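Local coordinates for phosphotriesterase homology protein (Escherichia coli, PDB 1BF6), which hydrolyses esters such as phosphorylated glyceryl acetates and aromatic acetates and propionates, using two zinc ions per subunit, at residues A[156-161]-A[181-186]; A[163-168]-A[195-200]. One frame throughout, in Å; residues are numbered along the deposited sequence.

Interaction 1 of 2, residues A[156-161]-A[181-186]. With ZN (zinc ion), chain D.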
loop_
_atom_site.group_PDB
_atom_site.type_symbol
_atom_site.label_atom_id
_atom_site.label_comp_id
_atom_site.label_asym_id
_atom_site.label_seq_id
_atom_site.Cartn_x
_atom_site.Cartn_y
_atom_site.Cartn_z
ATOM N N THR A 156 4.460 3.488 3.012
ATOM C CA THR A 156 5.492 3.811 2.029
ATOM C C THR A 156 5.687 2.898 0.809
ATOM O O THR A 156 5.107 1.819 0.723
ATOM C CB THR A 156 6.866 3.937 2.728
ATOM O OG1 THR A 156 7.435 2.635 2.899
ATOM C CG2 THR A 156 6.733 4.621 4.115
ATOM N N HIS A 157 6.538 3.365 -0.109
ATOM C CA HIS A 157 6.942 2.637 -1.320
ATOM C C HIS A 157 8.461 2.538 -1.278
ATOM O O HIS A 157 9.144 3.568 -1.210
ATOM C CB HIS A 157 6.554 3.402 -2.613
ATOM C CG HIS A 157 7.315 2.978 -3.850
ATOM N ND1 HIS A 157 6.701 2.307 -4.884
ATOM C CD2 HIS A 157 8.599 3.241 -4.203
ATOM C CE1 HIS A 157 7.609 2.179 -5.832
ATOM N NE2 HIS A 157 8.775 2.727 -5.471
ATOM N N THR A 158 8.996 1.322 -1.232
ATOM C CA THR A 158 10.438 1.170 -1.309
ATOM C C THR A 158 10.655 0.646 -2.732
ATOM O O THR A 158 9.883 -0.189 -3.219
ATOM C CB THR A 158 11.068 0.174 -0.277
ATOM O OG1 THR A 158 10.521 -1.142 -0.441
ATOM C CG2 THR A 158 10.882 0.669 1.152
ATOM N N SER A 159 11.624 1.228 -3.424
ATOM C CA SER A 159 11.948 0.820 -4.789
ATOM C C SER A 159 12.828 -0.420 -4.744
ATOM O O SER A 159 13.971 -0.377 -4.289
ATOM C CB SER A 159 12.631 1.965 -5.536
ATOM O OG SER A 159 11.669 2.925 -5.928
ATOM N N PHE A 160 12.268 -1.539 -5.195
ATOM C CA PHE A 160 12.982 -2.810 -5.189
ATOM C C PHE A 160 13.522 -3.175 -3.811
ATOM O O PHE A 160 14.656 -3.640 -3.665
ATOM C CB PHE A 160 14.057 -2.831 -6.279
ATOM C CG PHE A 160 13.477 -2.719 -7.656
ATOM C CD1 PHE A 160 12.741 -3.778 -8.191
ATOM C CD2 PHE A 160 13.569 -1.529 -8.373
ATOM C CE1 PHE A 160 12.094 -3.658 -9.416
ATOM C CE2 PHE A 160 12.927 -1.391 -9.605
ATOM C CZ PHE A 160 12.185 -2.460 -10.128
ATOM N N SER A 161 12.673 -2.943 -2.807
ATOM C CA SER A 161 12.973 -3.249 -1.408
ATOM C C SER A 161 14.198 -2.552 -0.826
ATOM O O SER A 161 14.858 -3.097 0.059
ATOM C CB SER A 161 13.082 -4.771 -1.222
ATOM O OG SER A 161 11.905 -5.406 -1.698
ATOM N N VAL A 181 3.757 3.459 11.068
ATOM C CA VAL A 181 4.338 3.407 9.724
ATOM C C VAL A 181 4.377 1.947 9.217
ATOM O O VAL A 181 4.697 1.023 9.970
ATOM C CB VAL A 181 5.799 3.939 9.733
ATOM C CG1 VAL A 181 6.424 3.837 8.340
ATOM C CG2 VAL A 181 5.835 5.389 10.229
ATOM N N THR A 182 4.030 1.754 7.949
ATOM C CA THR A 182 4.086 0.432 7.326
ATOM C C THR A 182 4.946 0.574 6.055
ATOM O O THR A 182 4.696 1.451 5.231
ATOM C CB THR A 182 2.678 -0.139 7.035
ATOM O OG1 THR A 182 2.810 -1.471 6.522
ATOM C CG2 THR A 182 1.896 0.723 6.048
ATOM N N VAL A 183 6.002 -0.230 5.958
ATOM C CA VAL A 183 6.945 -0.179 4.833
ATOM C C VAL A 183 6.525 -1.071 3.653
ATOM O O VAL A 183 6.497 -2.299 3.767
ATOM C CB VAL A 183 8.370 -0.564 5.297
ATOM C CG1 VAL A 183 9.357 -0.469 4.143
ATOM C CG2 VAL A 183 8.819 0.354 6.430
ATOM N N GLY A 184 6.228 -0.432 2.523
ATOM C CA GLY A 184 5.782 -1.156 1.341
ATOM C C GLY A 184 6.872 -1.805 0.513
ATOM O O GLY A 184 8.022 -1.362 0.510
ATOM N N HIS A 185 6.497 -2.878 -0.190
ATOM C CA HIS A 185 7.398 -3.628 -1.066
ATOM C C HIS A 185 8.668 -4.174 -0.444
ATOM O O HIS A 185 9.754 -3.995 -0.990
ATOM C CB HIS A 185 7.785 -2.792 -2.287
ATOM C CG HIS A 185 6.666 -1.979 -2.835
ATOM N ND1 HIS A 185 5.360 -2.402 -2.899
ATOM C CD2 HIS A 185 6.665 -0.703 -3.286
ATOM C CE1 HIS A 185 4.632 -1.400 -3.350
ATOM N NE2 HIS A 185 5.406 -0.370 -3.589
ATOM N N CYS A 186 8.552 -4.860 0.688
ATOM C CA CYS A 186 9.738 -5.431 1.321
ATOM C C CYS A 186 10.057 -6.806 0.746
ATOM O O CYS A 186 11.071 -7.408 1.098
ATOM C CB CYS A 186 9.526 -5.577 2.831
ATOM S SG CYS A 186 9.285 -4.027 3.716
HETATM ZN ZN ZN D . 4.654 1.331 -4.721
#
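With CG swung opposite the backbone N in His-157 (chi1 161°) but lying beside it in His-185 (chi1 -39°), the two imidazoles converge on one zinc ion. His-157 ND1 binds the metal at 2.3 Å and His-185 NE2 at 2.2 Å; Glu-124 supplies the third protein ligand. The rings stand at 87°, the edge of His-185 turned to the face of His-157 in an offset edge-to-face pair. A second-shell partner holds each ring by its other nitrogen: His-157 NE2 donates within its ring plane to Ser-159 OG at 2.9 Å, and His-185 ND1 is hydrogen-bonded to Asp-208. His-157 closes strand 154-157 and His-185 lies just past strand 181-183, at the C-terminal ends of two adjacent parallel strands of the TIM barrel, the end where this family carries its binuclear metal centre. The strands are joined by the bond from Thr-156 N to Thr-182 O (3.0 Å). Past them, Thr-158 OG1 donates to Gly-184 O at 2.7 Å in the carbonyl plane, and the same oxygen takes a weak bond from Thr-158 N. Thr-158 CG2 meanwhile packs on Val-183 CG1 at 3.5 Å. Farther on, Ser-161 OG reaches His-185 O at 2.7 Å, tilted from the carbonyl plane.

Interaction 2 of 2, residues A[163-168]-A[195-200]. With SO4 (sulfate ion), chain E.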
loop_
_atom_site.group_PDB
_atom_site.type_symbol
_atom_site.label_atom_id
_atom_site.label_comp_id
_atom_site.label_asym_id
_atom_site.label_seq_id
_atom_site.Cartn_x
_atom_site.Cartn_y
_atom_site.Cartn_z
ATOM N N MET A 163 16.110 1.078 0.891
ATOM C CA MET A 163 15.933 2.285 1.709
ATOM C C MET A 163 14.873 2.288 2.813
ATOM O O MET A 163 14.609 3.338 3.401
ATOM C CB MET A 163 15.726 3.518 0.806
ATOM C CG MET A 163 16.724 3.626 -0.354
ATOM S SD MET A 163 18.427 3.412 0.132
ATOM C CE MET A 163 18.731 5.018 0.873
ATOM N N GLY A 164 14.286 1.128 3.114
ATOM C CA GLY A 164 13.281 1.057 4.159
ATOM C C GLY A 164 13.777 1.550 5.512
ATOM O O GLY A 164 13.101 2.359 6.153
ATOM N N LEU A 165 14.950 1.096 5.941
ATOM C CA LEU A 165 15.491 1.519 7.229
ATOM C C LEU A 165 15.739 3.037 7.249
ATOM O O LEU A 165 15.476 3.702 8.263
ATOM C CB LEU A 165 16.763 0.739 7.571
ATOM C CG LEU A 165 16.540 -0.740 7.944
ATOM C CD1 LEU A 165 17.877 -1.469 8.026
ATOM C CD2 LEU A 165 15.787 -0.831 9.269
ATOM N N GLU A 166 16.179 3.577 6.108
ATOM C CA GLU A 166 16.439 5.013 5.957
ATOM C C GLU A 166 15.144 5.813 6.060
ATOM O O GLU A 166 15.122 6.903 6.654
ATOM C CB GLU A 166 17.131 5.303 4.618
ATOM C CG GLU A 166 18.617 4.935 4.583
ATOM C CD GLU A 166 18.888 3.466 4.290
ATOM O OE1 GLU A 166 17.937 2.684 4.074
ATOM O OE2 GLU A 166 20.074 3.099 4.267
ATOM N N GLN A 167 14.063 5.269 5.498
ATOM C CA GLN A 167 12.759 5.920 5.566
ATOM C C GLN A 167 12.312 6.001 7.025
ATOM O O GLN A 167 11.747 7.005 7.450
ATOM C CB GLN A 167 11.688 5.126 4.810
ATOM C CG GLN A 167 11.879 4.999 3.304
ATOM C CD GLN A 167 10.746 4.221 2.644
ATOM O OE1 GLN A 167 9.953 3.566 3.318
ATOM N NE2 GLN A 167 10.653 4.313 1.327
ATOM N N LEU A 168 12.515 4.910 7.767
ATOM C CA LEU A 168 12.102 4.851 9.173
ATOM C C LEU A 168 12.901 5.812 10.048
ATOM O O LEU A 168 12.329 6.464 10.926
ATOM C CB LEU A 168 12.205 3.418 9.712
ATOM C CG LEU A 168 11.269 2.378 9.066
ATOM C CD1 LEU A 168 11.460 1.035 9.766
ATOM C CD2 LEU A 168 9.823 2.832 9.166
ATOM N N ILE A 195 14.294 -6.519 6.994
ATOM C CA ILE A 195 12.949 -6.684 7.533
ATOM C C ILE A 195 12.964 -6.876 9.051
ATOM O O ILE A 195 12.153 -6.278 9.757
ATOM C CB ILE A 195 12.190 -7.851 6.821
ATOM C CG1 ILE A 195 11.811 -7.433 5.400
ATOM C CG2 ILE A 195 10.917 -8.228 7.579
ATOM C CD1 ILE A 195 11.183 -8.539 4.599
ATOM N N LEU A 196 13.890 -7.694 9.548
ATOM C CA LEU A 196 13.993 -7.951 10.985
ATOM C C LEU A 196 14.342 -6.659 11.736
ATOM O O LEU A 196 13.789 -6.375 12.807
ATOM C CB LEU A 196 15.042 -9.033 11.256
ATOM C CG LEU A 196 14.661 -10.430 10.752
ATOM C CD1 LEU A 196 15.822 -11.375 10.951
ATOM C CD2 LEU A 196 13.416 -10.917 11.478
ATOM N N LYS A 197 15.213 -5.853 11.134
ATOM C CA LYS A 197 15.615 -4.580 11.723
ATOM C C LYS A 197 14.448 -3.608 11.741
ATOM O O LYS A 197 14.196 -2.955 12.760
ATOM C CB LYS A 197 16.816 -3.998 10.971
ATOM C CG LYS A 197 18.082 -4.814 11.205
ATOM C CD LYS A 197 19.269 -4.327 10.396
ATOM C CE LYS A 197 20.491 -5.194 10.658
ATOM N NZ LYS A 197 21.633 -4.784 9.793
ATOM N N MET A 198 13.693 -3.554 10.646
ATOM C CA MET A 198 12.542 -2.658 10.574
ATOM C C MET A 198 11.506 -3.018 11.624
ATOM O O MET A 198 10.970 -2.138 12.306
ATOM C CB MET A 198 11.910 -2.668 9.173
ATOM C CG MET A 198 12.806 -2.070 8.100
ATOM S SD MET A 198 12.012 -1.965 6.499
ATOM C CE MET A 198 12.534 -3.487 5.772
ATOM N N ILE A 199 11.234 -4.316 11.767
ATOM C CA ILE A 199 10.279 -4.778 12.762
ATOM C C ILE A 199 10.814 -4.466 14.179
ATOM O O ILE A 199 10.052 -4.077 15.058
ATOM C CB ILE A 199 9.992 -6.302 12.591
ATOM C CG1 ILE A 199 9.212 -6.537 11.288
ATOM C CG2 ILE A 199 9.228 -6.852 13.813
ATOM C CD1 ILE A 199 8.995 -8.018 10.945
ATOM N N ASP A 200 12.126 -4.588 14.365
ATOM C CA ASP A 200 12.750 -4.311 15.651
ATOM C C ASP A 200 12.577 -2.840 16.051
ATOM O O ASP A 200 12.468 -2.526 17.231
ATOM C CB ASP A 200 14.228 -4.686 15.627
ATOM C CG ASP A 200 14.837 -4.720 17.018
ATOM O OD1 ASP A 200 14.381 -5.548 17.831
ATOM O OD2 ASP A 200 15.750 -3.914 17.300
HETATM S S SO4 E . 19.069 -1.644 0.727
HETATM O O1 SO4 E . 19.960 -1.826 -0.417
HETATM O O2 SO4 E . 18.624 -0.183 0.809
HETATM O O3 SO4 E . 17.781 -2.507 0.625
HETATM O O4 SO4 E . 19.799 -2.085 1.996
#
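The backbone N of Met-163, at the N-cap of helix 164-173, donates a nearly straight hydrogen bond (2.8 Å, 163°) to sulfate O2; Lys-189 also holds this anion, which probably came from the crystallisation liquor. From here the helix runs beside helix 192-200 on the outside of the TIM barrel, two successive helices of the alpha/beta fold. Their short segments are almost parallel, at 16° with axes 10.0 Å apart, and no hydrogen bond links them, so the join is apolar. Met-198 reaches across from the second helix, and three residues of the first helix receive it. The CD2 methyl of Leu-165 presses on Met-198 CG at 3.4 Å, tighter than usual for two carbons. Leu-168 brings CD1 to the same methylene at 3.8 Å, the two side chains crossing at about a right angle. Below them Val-183 of the barrel wall touches both Leu-168 and Met-198. Nearer the solvent, Lys-197 lends only its aliphatic part, CB lying 3.7 Å from Leu-165 CD2, while the extended chain carries the ammonium group off. Replacing Leu-165 by an alanine would probably open a gap over Met-198 CG and leave the alkyl chain of Lys-197 without its apolar partner. Gly-164 admits the thioether: its CA lies 4.0 Å from Met-198 SD, where a beta carbon would clash, and a bend at chi3 (-93°) turns Met-198 CE back toward its own helix.

From the N terminus the chain runs through strand 154-157 and its loop, helix 164-173, strand 181-183 and helix 192-200. Interaction 1 closes the beta-alpha-beta unit of strand 154-157, helix 164-173 and strand 181-183 by bringing 181-186 back against 156-161. Interaction 2 starts within that loop and ends beyond it, pairing 163-168 with 195-200, so the two contacts cross rather than nest. One ties neighbouring barrel strands at the metal centre, the other the helices that cover them. They also meet directly: the amide of Gln-167 probably hydrogen-bonds Thr-156 OG1 through OE1 and His-157 O through NE2, and Leu-168 CD2 packs on Val-181 CG1 at 3.6 Å, seating the helix on the zinc-bearing strands.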